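Local atomic coordinates of glucanase (Klebsiella pneumoniae, PDB entry 5GY3), a protein that probably hydrolyses internal beta-1,4-glucosidic linkages in cellulose and related beta-glucans, as a family 8 glycoside hydrolase. Residues Ala3-Arg6 with Tyr7-Arg10; Asn43-Pro46 with Ala47-Leu51; Ala157-Ala160 with Phe161-Thr165; Leu301-Leu304 with Ala305-Gln309. All blocks are in the same frame, centred on the assembly; numbering follows the deposited sequence.

Contact 1: residues Ala3-Arg6 with Tyr7-Arg10; sequences AWER and YKAR
Trp4 carries its indole CG anti to the backbone N (chi1 169°), while Lys8, one turn on, has CG anti to its carbonyl carbon (chi1 -69°) and a bend at chi3; together these torsions lay the lysine methylenes along one face of the indole. The evidence is a CH-pi contact: Lys8 CG stands 3.9 Å from the centroid of the Trp4 six-membered ring and close to its normal. Lys8 CD lies 3.6 Å from Trp4 CE2, and Lys8 CE then reaches past the pyrrole side toward Glu5. There Lys8 NZ bonds to Glu5 OE2 at 3.2 Å, a salt bridge that meets the oxygen from above the carboxylate plane. Tyr7 touches the same indole differently, rim to rim, with Trp4 CZ3 3.6 Å from Tyr7 CD2 and the planes only 26° apart. Its hydroxyl is hydrogen-bonded to Ser297 OG, and its ring packs on Ala296 and Gln300 of the same helix 293-307.

A second pair, Arg6 and Arg10, follows further along helix 2-11. The aliphatic CG of Arg10 covers one face of the Arg6 guanidinium, 3.7 Å above its plane, and a water accepts from Arg6 NE at 2.9 Å and weakly from Arg10 NH1. Arg6 NH2 is paired with Asp289, and Arg10 NH2 bonds to Asp291 O, so each cation has an acceptor of its own. Lys8 NZ has a second salt bridge, to Asp44 OD2, which Trp4 NE1 also reaches with a hydrogen bond. Lys8 is thus shared by two carboxylates, which probably favours its charged form, while its apolar stem shields the indole face.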
loop_
_atom_site.group_PDB
_atom_site.type_symbol
_atom_site.label_atom_id
_atom_site.label_comp_id
_atom_site.label_asym_id
_atom_site.label_seq_id
_atom_site.Cartn_x
_atom_site.Cartn_y
_atom_site.Cartn_z
ATOM N N ALA A 3 7.300 -1.202 19.874
ATOM C CA ALA A 3 7.163 -1.869 18.578
ATOM C C ALA A 3 8.029 -1.191 17.523
ATOM O O ALA A 3 8.777 -1.849 16.788
ATOM C CB ALA A 3 5.694 -1.894 18.141
ATOM N N TRP A 4 7.977 0.142 17.473
ATOM C CA TRP A 4 8.748 0.894 16.489
ATOM C C TRP A 4 10.249 0.743 16.717
ATOM O O TRP A 4 11.012 0.584 15.759
ATOM C CB TRP A 4 8.322 2.369 16.537
ATOM C CG TRP A 4 9.203 3.303 15.767
ATOM C CD1 TRP A 4 9.977 4.305 16.282
ATOM C CD2 TRP A 4 9.393 3.334 14.354
ATOM N NE1 TRP A 4 10.647 4.954 15.273
ATOM C CE2 TRP A 4 10.309 4.376 14.078
ATOM C CE3 TRP A 4 8.892 2.575 13.288
ATOM C CZ2 TRP A 4 10.727 4.684 12.787
ATOM C CZ3 TRP A 4 9.309 2.884 12.009
ATOM C CH2 TRP A 4 10.212 3.932 11.766
ATOM N N GLU A 5 10.700 0.802 17.975
ATOM C CA GLU A 5 12.120 0.582 18.244
ATOM C C GLU A 5 12.556 -0.812 17.806
ATOM O O GLU A 5 13.618 -0.976 17.189
ATOM C CB GLU A 5 12.418 0.797 19.727
ATOM C CG GLU A 5 12.271 2.240 20.169
ATOM C CD GLU A 5 13.258 3.152 19.473
ATOM O OE1 GLU A 5 14.418 2.729 19.263
ATOM O OE2 GLU A 5 12.876 4.291 19.129
ATOM N N ARG A 6 11.743 -1.829 18.101
ATOM C CA ARG A 6 12.089 -3.185 17.685
ATOM C C ARG A 6 12.093 -3.310 16.164
ATOM O O ARG A 6 12.919 -4.026 15.592
ATOM C CB ARG A 6 11.117 -4.181 18.318
ATOM C CG ARG A 6 11.498 -5.625 18.125
ATOM C CD ARG A 6 12.954 -5.867 18.510
ATOM N NE ARG A 6 13.339 -7.269 18.348
ATOM C CZ ARG A 6 14.592 -7.709 18.415
ATOM N NH1 ARG A 6 15.584 -6.853 18.632
ATOM N NH2 ARG A 6 14.856 -9.002 18.256
ATOM N N TYR A 7 11.185 -2.600 15.494
ATOM C CA TYR A 7 11.135 -2.605 14.034
ATOM C C TYR A 7 12.411 -2.029 13.437
ATOM O O TYR A 7 12.972 -2.581 12.482
ATOM C CB TYR A 7 9.914 -1.803 13.594
ATOM C CG TYR A 7 9.599 -1.752 12.113
ATOM C CD1 TYR A 7 8.973 -2.822 11.473
ATOM C CD2 TYR A 7 9.852 -0.601 11.376
ATOM C CE1 TYR A 7 8.644 -2.756 10.126
ATOM C CE2 TYR A 7 9.530 -0.525 10.036
ATOM C CZ TYR A 7 8.925 -1.603 9.413
ATOM O OH TYR A 7 8.593 -1.513 8.079
ATOM N N LYS A 8 12.872 -0.891 13.968
ATOM C CA LYS A 8 14.111 -0.306 13.467
ATOM C C LYS A 8 15.293 -1.223 13.737
ATOM O O LYS A 8 16.194 -1.343 12.902
ATOM C CB LYS A 8 14.361 1.062 14.106
ATOM C CG LYS A 8 13.397 2.157 13.686
ATOM C CD LYS A 8 13.835 3.520 14.249
ATOM C CE LYS A 8 13.866 3.508 15.770
ATOM N NZ LYS A 8 14.245 4.836 16.337
ATOM N N ALA A 9 15.307 -1.866 14.906
ATOM C CA ALA A 9 16.432 -2.725 15.272
ATOM C C ALA A 9 16.538 -3.917 14.336
ATOM O O ALA A 9 17.645 -4.350 13.989
ATOM C CB ALA A 9 16.282 -3.203 16.715
ATOM N N ARG A 10 15.400 -4.452 13.905
ATOM C CA ARG A 10 15.412 -5.623 13.046
ATOM C C ARG A 10 15.509 -5.285 11.569
ATOM O O ARG A 10 16.145 -6.031 10.820
ATOM C CB ARG A 10 14.167 -6.467 13.309
ATOM C CG ARG A 10 14.239 -7.143 14.664
ATOM C CD ARG A 10 13.292 -8.306 14.759
ATOM N NE ARG A 10 13.261 -9.128 13.549
ATOM C CZ ARG A 10 12.192 -9.831 13.198
ATOM N NH1 ARG A 10 11.113 -9.784 13.964
ATOM N NH2 ARG A 10 12.195 -10.567 12.097
HETATM O O HOH W 1 11.401 -9.011 17.190
#

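Contact 2: residues Asn43-Pro46 with Ala47-Leu51; sequences NDRP and AFDKL
Asp44 O accepts from Phe48 N at 3.0 Å, the first of four successive i to i+4 backbone bonds, followed by Arg45 O with Asp49 N, Pro46 O with Lys50 N and Ala47 O with Leu51 N. Asp44 also closes the turn with its side chain: OD1 takes Ala47 N at 3.2 Å, approached 60° out of the carboxylate plane, and CG lies 3.4 Å from Ala47 CB, while OD2 is taken by Lys8 and Trp4 of helix 2-11. With CG anti to the backbone N (chi1 -169°), the carboxylate folds over the start of the helix. This makes Asp44 the N-cap of helix 45-59, directly after Asn43, whose positive phi marks the C-prime residue of the Schellman motif ending helix 29-41; one sharp turn therefore joins two helices of what is, in this family, an (alpha/alpha)6 barrel. A water donates to Asp44 OD1 at 2.7 Å and accepts weakly from Lys50 NZ. Lys50 bends at chi3, which brings its CE to 3.1 Å from Pro46 O. On another flank Arg45 extends past Asp49, but NE to OD2 is a long salt bridge of 3.9 Å; Arg45 pairs with Asp105 through NH2, and Tyr108 OH joins Arg45 NE to Asp49 OD1.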
loop_
_atom_site.group_PDB
_atom_site.type_symbol
_atom_site.label_atom_id
_atom_site.label_comp_id
_atom_site.label_asym_id
_atom_site.label_seq_id
_atom_site.Cartn_x
_atom_site.Cartn_y
_atom_site.Cartn_z
ATOM N N ASN A 43 6.839 9.984 16.080
ATOM C CA ASN A 43 7.505 11.257 16.343
ATOM C C ASN A 43 9.024 11.081 16.372
ATOM O O ASN A 43 9.716 11.505 17.300
ATOM C CB ASN A 43 6.974 11.881 17.636
ATOM C CG ASN A 43 7.330 13.353 17.768
ATOM O OD1 ASN A 43 7.922 13.945 16.867
ATOM N ND2 ASN A 43 6.966 13.949 18.901
ATOM N N ASP A 44 9.546 10.434 15.328
ATOM C CA ASP A 44 10.957 10.068 15.225
ATOM C C ASP A 44 11.552 10.777 14.014
ATOM O O ASP A 44 11.774 10.175 12.960
ATOM C CB ASP A 44 11.113 8.529 15.133
ATOM C CG ASP A 44 12.560 8.070 15.280
ATOM O OD1 ASP A 44 13.489 8.898 15.193
ATOM O OD2 ASP A 44 12.769 6.856 15.466
ATOM N N ARG A 45 11.835 12.070 14.174
ATOM C CA ARG A 45 12.332 12.839 13.045
ATOM C C ARG A 45 13.711 12.389 12.567
ATOM O O ARG A 45 13.954 12.374 11.350
ATOM C CB ARG A 45 12.344 14.331 13.387
ATOM C CG ARG A 45 12.475 15.173 12.143
ATOM C CD ARG A 45 12.234 16.621 12.433
ATOM N NE ARG A 45 12.324 17.406 11.207
ATOM C CZ ARG A 45 12.252 18.732 11.173
ATOM N NH1 ARG A 45 12.106 19.407 12.303
ATOM N NH2 ARG A 45 12.345 19.375 10.016
ATOM N N PRO A 46 14.655 12.039 13.457
ATOM C CA PRO A 46 15.937 11.516 12.944
ATOM C C PRO A 46 15.761 10.318 12.022
ATOM O O PRO A 46 16.358 10.289 10.936
ATOM C CB PRO A 46 16.705 11.163 14.227
ATOM C CG PRO A 46 16.170 12.118 15.227
ATOM C CD PRO A 46 14.700 12.217 14.923
ATOM N N ALA A 47 14.931 9.345 12.416
ATOM C CA ALA A 47 14.704 8.176 11.569
ATOM C C ALA A 47 14.014 8.572 10.274
ATOM O O ALA A 47 14.385 8.094 9.196
ATOM C CB ALA A 47 13.873 7.131 12.314
ATOM N N PHE A 48 13.002 9.444 10.361
ATOM C CA PHE A 48 12.328 9.908 9.151
ATOM C C PHE A 48 13.318 10.527 8.171
ATOM O O PHE A 48 13.296 10.220 6.973
ATOM C CB PHE A 48 11.227 10.912 9.496
ATOM C CG PHE A 48 10.447 11.365 8.289
ATOM C CD1 PHE A 48 10.901 12.410 7.503
ATOM C CD2 PHE A 48 9.269 10.730 7.932
ATOM C CE1 PHE A 48 10.209 12.811 6.372
ATOM C CE2 PHE A 48 8.571 11.129 6.804
ATOM C CZ PHE A 48 9.045 12.169 6.025
ATOM N N ASP A 49 14.183 11.423 8.656
ATOM C CA ASP A 49 15.119 12.085 7.753
ATOM C C ASP A 49 16.122 11.094 7.162
ATOM O O ASP A 49 16.516 11.235 5.997
ATOM C CB ASP A 49 15.831 13.236 8.477
ATOM C CG ASP A 49 14.942 14.479 8.645
ATOM O OD1 ASP A 49 13.982 14.655 7.866
ATOM O OD2 ASP A 49 15.211 15.301 9.547
ATOM N N LYS A 50 16.535 10.083 7.939
ATOM C CA LYS A 50 17.420 9.045 7.405
ATOM C C LYS A 50 16.719 8.243 6.314
ATOM O O LYS A 50 17.290 7.986 5.247
ATOM C CB LYS A 50 17.882 8.100 8.520
ATOM C CG LYS A 50 19.049 8.576 9.392
ATOM C CD LYS A 50 19.210 7.678 10.652
ATOM C CE LYS A 50 18.471 8.272 11.868
ATOM N NZ LYS A 50 17.927 7.300 12.894
ATOM N N LEU A 51 15.479 7.820 6.584
ATOM C CA LEU A 51 14.720 7.037 5.612
ATOM C C LEU A 51 14.505 7.826 4.334
ATOM O O LEU A 51 14.695 7.309 3.224
ATOM C CB LEU A 51 13.373 6.629 6.208
ATOM C CG LEU A 51 13.382 5.688 7.404
ATOM C CD1 LEU A 51 12.044 5.726 8.146
ATOM C CD2 LEU A 51 13.698 4.275 6.934
HETATM O O HOH W 2 15.927 7.866 15.638
#

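Contact 3: residues Ala157-Ala160 with Phe161-Thr165; sequences AWRA and FAERT
Ala157 O sits over one face of the Phe161 ring, 3.2 Å above its plane and displaced toward the rim, while Phe161 CE2 lies at the edge of the Trp158 indole, near its plane, 4.1 Å from Trp158 CD1. Both rings belong to helix 155-164, part of the alpha-helical barrel expected of family 8 hydrolases, and both also meet Trp170 of helix 167-183, Phe161 in an edge-to-face pair. The position of the phenyl follows from its first torsion: CG beside the backbone N (chi1 -62°) swings the ring back along the helix, where CZ reaches Ala157 CB at 4.1 Å. Ala157 O is consequently met twice by one residue, by the ring and by Phe161 N at 2.8 Å in a nearly straight bond. Trp158 brings the helix near the active centre, its side chain about 8 Å from that of Asp87, the predicted nucleophile. On a more polar flank, Arg159 bends at chi2 and chi3, and NH1 forms a salt bridge of 2.7 Å with Glu163 OE1; the guanidinium and carboxylate planes stand 75° apart, which excludes a coplanar two-bond pairing. Toward the end of the segment, Phe161 O accepts from both Arg164 N and Thr165 N, each at 2.9 Å.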
loop_
_atom_site.group_PDB
_atom_site.type_symbol
_atom_site.label_atom_id
_atom_site.label_comp_id
_atom_site.label_asym_id
_atom_site.label_seq_id
_atom_site.Cartn_x
_atom_site.Cartn_y
_atom_site.Cartn_z
ATOM N N ALA A 157 -4.418 8.155 1.651
ATOM C CA ALA A 157 -3.420 9.048 1.081
ATOM C C ALA A 157 -4.049 9.998 0.072
ATOM O O ALA A 157 -3.757 11.198 0.073
ATOM C CB ALA A 157 -2.308 8.239 0.432
ATOM N N TRP A 158 -4.907 9.472 -0.813
ATOM C CA TRP A 158 -5.528 10.318 -1.828
ATOM C C TRP A 158 -6.363 11.424 -1.191
ATOM O O TRP A 158 -6.387 12.559 -1.684
ATOM C CB TRP A 158 -6.391 9.473 -2.757
ATOM C CG TRP A 158 -5.611 8.479 -3.566
ATOM C CD1 TRP A 158 -4.256 8.298 -3.573
ATOM C CD2 TRP A 158 -6.149 7.526 -4.489
ATOM N NE1 TRP A 158 -3.919 7.298 -4.452
ATOM C CE2 TRP A 158 -5.065 6.803 -5.022
ATOM C CE3 TRP A 158 -7.450 7.220 -4.920
ATOM C CZ2 TRP A 158 -5.233 5.793 -5.974
ATOM C CZ3 TRP A 158 -7.622 6.211 -5.858
ATOM C CH2 TRP A 158 -6.520 5.511 -6.376
ATOM N N ARG A 159 -7.067 11.108 -0.101
ATOM C CA ARG A 159 -7.853 12.134 0.578
ATOM C C ARG A 159 -6.935 13.210 1.150
ATOM O O ARG A 159 -7.217 14.406 1.024
ATOM C CB ARG A 159 -8.720 11.498 1.676
ATOM C CG ARG A 159 -9.578 12.486 2.465
ATOM C CD ARG A 159 -9.589 12.170 3.946
ATOM N NE ARG A 159 -8.309 11.538 4.364
ATOM C CZ ARG A 159 -7.347 12.155 5.030
ATOM N NH1 ARG A 159 -7.517 13.416 5.364
ATOM N NH2 ARG A 159 -6.257 11.496 5.360
ATOM N N ALA A 160 -5.809 12.801 1.745
ATOM C CA ALA A 160 -4.842 13.767 2.255
ATOM C C ALA A 160 -4.283 14.633 1.137
ATOM O O ALA A 160 -4.140 15.852 1.303
ATOM C CB ALA A 160 -3.701 13.046 2.979
ATOM N N PHE A 161 -3.948 14.024 -0.006
ATOM C CA PHE A 161 -3.460 14.811 -1.139
ATOM C C PHE A 161 -4.473 15.882 -1.529
ATOM O O PHE A 161 -4.118 17.052 -1.740
ATOM C CB PHE A 161 -3.188 13.911 -2.346
ATOM C CG PHE A 161 -2.121 12.859 -2.134
ATOM C CD1 PHE A 161 -1.200 12.957 -1.106
ATOM C CD2 PHE A 161 -2.051 11.769 -2.998
ATOM C CE1 PHE A 161 -0.207 11.982 -0.929
ATOM C CE2 PHE A 161 -1.067 10.796 -2.840
ATOM C CZ PHE A 161 -0.147 10.898 -1.790
ATOM N N ALA A 162 -5.743 15.487 -1.649
ATOM C CA ALA A 162 -6.776 16.418 -2.097
ATOM C C ALA A 162 -6.912 17.619 -1.169
ATOM O O ALA A 162 -7.223 18.722 -1.629
ATOM C CB ALA A 162 -8.117 15.698 -2.211
ATOM N N GLU A 163 -6.706 17.427 0.133
ATOM C CA GLU A 163 -6.792 18.546 1.067
ATOM C C GLU A 163 -5.677 19.564 0.866
ATOM O O GLU A 163 -5.803 20.699 1.345
ATOM C CB GLU A 163 -6.747 18.045 2.495
ATOM C CG GLU A 163 -7.806 17.021 2.824
ATOM C CD GLU A 163 -7.725 16.583 4.273
ATOM O OE1 GLU A 163 -6.741 15.900 4.651
ATOM O OE2 GLU A 163 -8.637 16.930 5.050
ATOM N N ARG A 164 -4.586 19.167 0.213
ATOM C CA ARG A 164 -3.362 19.936 0.022
ATOM C C ARG A 164 -3.274 20.550 -1.370
ATOM O O ARG A 164 -2.930 21.729 -1.507
ATOM C CB ARG A 164 -2.153 19.009 0.277
ATOM C CG ARG A 164 -0.781 19.497 -0.221
ATOM C CD ARG A 164 -0.148 20.474 0.750
ATOM N NE ARG A 164 1.054 21.093 0.207
ATOM C CZ ARG A 164 1.655 22.140 0.756
ATOM N NH1 ARG A 164 1.158 22.681 1.858
ATOM N NH2 ARG A 164 2.750 22.654 0.197
ATOM N N THR A 165 -3.600 19.790 -2.412
ATOM C CA THR A 165 -3.301 20.241 -3.763
ATOM C C THR A 165 -4.111 19.427 -4.765
ATOM O O THR A 165 -4.499 18.284 -4.484
ATOM C CB THR A 165 -1.791 20.126 -4.056
ATOM O OG1 THR A 165 -1.496 20.697 -5.341
ATOM C CG2 THR A 165 -1.314 18.665 -4.014
#

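Contact 4: residues Leu301-Leu304 with Ala305-Gln309; sequences LVWL and AKQDQ
Lys306, in the last turns of helix 293-307, the closing helix of a fold that is an (alpha/alpha)6 barrel in this family, can be followed from its root outward against Val302 and Trp303. CB lies 3.4 Å from Trp303 O, and CG, anti to the carbonyl carbon of its own residue (chi1 -68°), runs close to Val302 O, the oxygen that also accepts the hydrogen bond from Lys306 N. CD comes to 4.2 Å from Val302 CG1. A bend at chi3 (74°) then turns the chain toward the indole of Trp303, so that CE stands 4.2 Å from CZ3 and the ammonium NZ 3.3 Å from the same carbon. NZ lies near the ring plane at the edge, which rules out a cation-pi placement over the face.

A face of Trp303 is instead covered by Gln307, one turn on. Its CG makes a CH-pi contact, 4.1 Å from the centroid of the five-membered ring and near its normal, so lysine and glutamine use different parts of one indole, edge and face. Away from these polar chains, Leu304 and Ala305 both pack on Trp227 of helix 220-228. Leu304 CD1 approaches Asp308 OD1 at 4.0 Å, while Asp308 OD2 is held by a salt bridge to Arg98 and a hydrogen bond from Trp227 NE1. Just past the helix the side chain of Gln309 reaches back: NE2 donates to Ala305 O at 3.0 Å, with an N-H...O angle of 168° and the oxygen in the plane of the donating amide.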
loop_
_atom_site.group_PDB
_atom_site.type_symbol
_atom_site.label_atom_id
_atom_site.label_comp_id
_atom_site.label_asym_id
_atom_site.label_seq_id
_atom_site.Cartn_x
_atom_site.Cartn_y
_atom_site.Cartn_z
ATOM N N LEU A 301 0.860 -0.622 10.869
ATOM C CA LEU A 301 -0.030 0.158 10.015
ATOM C C LEU A 301 -1.478 0.014 10.462
ATOM O O LEU A 301 -2.255 0.979 10.403
ATOM C CB LEU A 301 0.122 -0.284 8.566
ATOM C CG LEU A 301 1.465 -0.003 7.903
ATOM C CD1 LEU A 301 1.555 -0.772 6.600
ATOM C CD2 LEU A 301 1.640 1.499 7.671
ATOM N N VAL A 302 -1.856 -1.185 10.916
ATOM C CA VAL A 302 -3.199 -1.388 11.454
ATOM C C VAL A 302 -3.413 -0.511 12.680
ATOM O O VAL A 302 -4.453 0.139 12.825
ATOM C CB VAL A 302 -3.427 -2.883 11.760
ATOM C CG1 VAL A 302 -4.635 -3.074 12.656
ATOM C CG2 VAL A 302 -3.626 -3.639 10.460
ATOM N N TRP A 303 -2.413 -0.450 13.563
ATOM C CA TRP A 303 -2.506 0.402 14.744
ATOM C C TRP A 303 -2.630 1.871 14.357
ATOM O O TRP A 303 -3.475 2.595 14.902
ATOM C CB TRP A 303 -1.287 0.179 15.638
ATOM C CG TRP A 303 -1.328 0.970 16.912
ATOM C CD1 TRP A 303 -0.495 1.990 17.270
ATOM C CD2 TRP A 303 -2.265 0.817 17.985
ATOM N NE1 TRP A 303 -0.848 2.474 18.509
ATOM C CE2 TRP A 303 -1.931 1.771 18.968
ATOM C CE3 TRP A 303 -3.350 -0.038 18.213
ATOM C CZ2 TRP A 303 -2.644 1.895 20.162
ATOM C CZ3 TRP A 303 -4.055 0.084 19.397
ATOM C CH2 TRP A 303 -3.698 1.043 20.358
ATOM N N LEU A 304 -1.812 2.318 13.394
ATOM C CA LEU A 304 -1.898 3.688 12.897
ATOM C C LEU A 304 -3.260 3.979 12.283
ATOM O O LEU A 304 -3.831 5.058 12.492
ATOM C CB LEU A 304 -0.799 3.927 11.867
ATOM C CG LEU A 304 -0.683 5.347 11.335
ATOM C CD1 LEU A 304 -0.611 6.343 12.493
ATOM C CD2 LEU A 304 0.546 5.440 10.477
ATOM N N ALA A 305 -3.784 3.040 11.491
ATOM C CA ALA A 305 -5.113 3.216 10.919
ATOM C C ALA A 305 -6.158 3.414 12.010
ATOM O O ALA A 305 -7.038 4.275 11.890
ATOM C CB ALA A 305 -5.464 2.014 10.036
ATOM N N LYS A 306 -6.065 2.633 13.088
ATOM C CA LYS A 306 -6.978 2.821 14.211
ATOM C C LYS A 306 -6.791 4.198 14.834
ATOM O O LYS A 306 -7.773 4.900 15.103
ATOM C CB LYS A 306 -6.771 1.721 15.252
ATOM C CG LYS A 306 -7.190 0.350 14.761
ATOM C CD LYS A 306 -6.603 -0.773 15.613
ATOM C CE LYS A 306 -7.317 -0.871 16.944
ATOM N NZ LYS A 306 -6.514 -1.643 17.926
ATOM N N GLN A 307 -5.537 4.609 15.052
ATOM C CA GLN A 307 -5.284 5.904 15.681
ATOM C C GLN A 307 -5.840 7.041 14.843
ATOM O O GLN A 307 -6.372 8.019 15.384
ATOM C CB GLN A 307 -3.786 6.115 15.912
ATOM C CG GLN A 307 -3.127 5.097 16.839
ATOM C CD GLN A 307 -4.088 4.492 17.855
ATOM O OE1 GLN A 307 -4.370 3.288 17.815
ATOM N NE2 GLN A 307 -4.578 5.311 18.781
ATOM N N ASP A 308 -5.732 6.933 13.518
ATOM C CA ASP A 308 -6.194 8.024 12.665
ATOM C C ASP A 308 -7.717 8.156 12.637
ATOM O O ASP A 308 -8.228 9.077 11.991
ATOM C CB ASP A 308 -5.651 7.849 11.244
ATOM C CG ASP A 308 -4.198 8.291 11.109
ATOM O OD1 ASP A 308 -3.656 8.894 12.060
ATOM O OD2 ASP A 308 -3.598 8.048 10.041
ATOM N N GLN A 309 -8.457 7.274 13.309
ATOM C CA GLN A 309 -9.901 7.446 13.403
ATOM C C GLN A 309 -10.300 8.508 14.414
ATOM O O GLN A 309 -11.488 8.836 14.508
ATOM C CB GLN A 309 -10.566 6.120 13.761
ATOM C CG GLN A 309 -10.245 5.049 12.751
ATOM C CD GLN A 309 -10.445 5.550 11.341
ATOM O OE1 GLN A 309 -11.527 6.023 10.988
ATOM N NE2 GLN A 309 -9.399 5.468 10.529
#

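All four contacts are local, along one helix or at its end. Each is partly buried, though contact 4 has no fully exposed residue among those that touch. Contacts 1 and 2, both centred 20 Å from the chain centre, touch directly: the cap carboxylate Asp44 receives Lys8 NZ at 2.6 Å, and Ala47 packs on Trp4. Charge therefore joins helices 2-11 and 45-59 near the surface. Contacts 3 and 4 lie deeper, at 16 and 14 Å, nearer the predicted nucleophile, and do not touch each other. Contact 4 shares helix 293-307 with the neighbours of Tyr7 in contact 1. Indoles recur, lysine-covered in contact 1, glutamine-covered in contact 4 and edge-on to phenyl in contact 3.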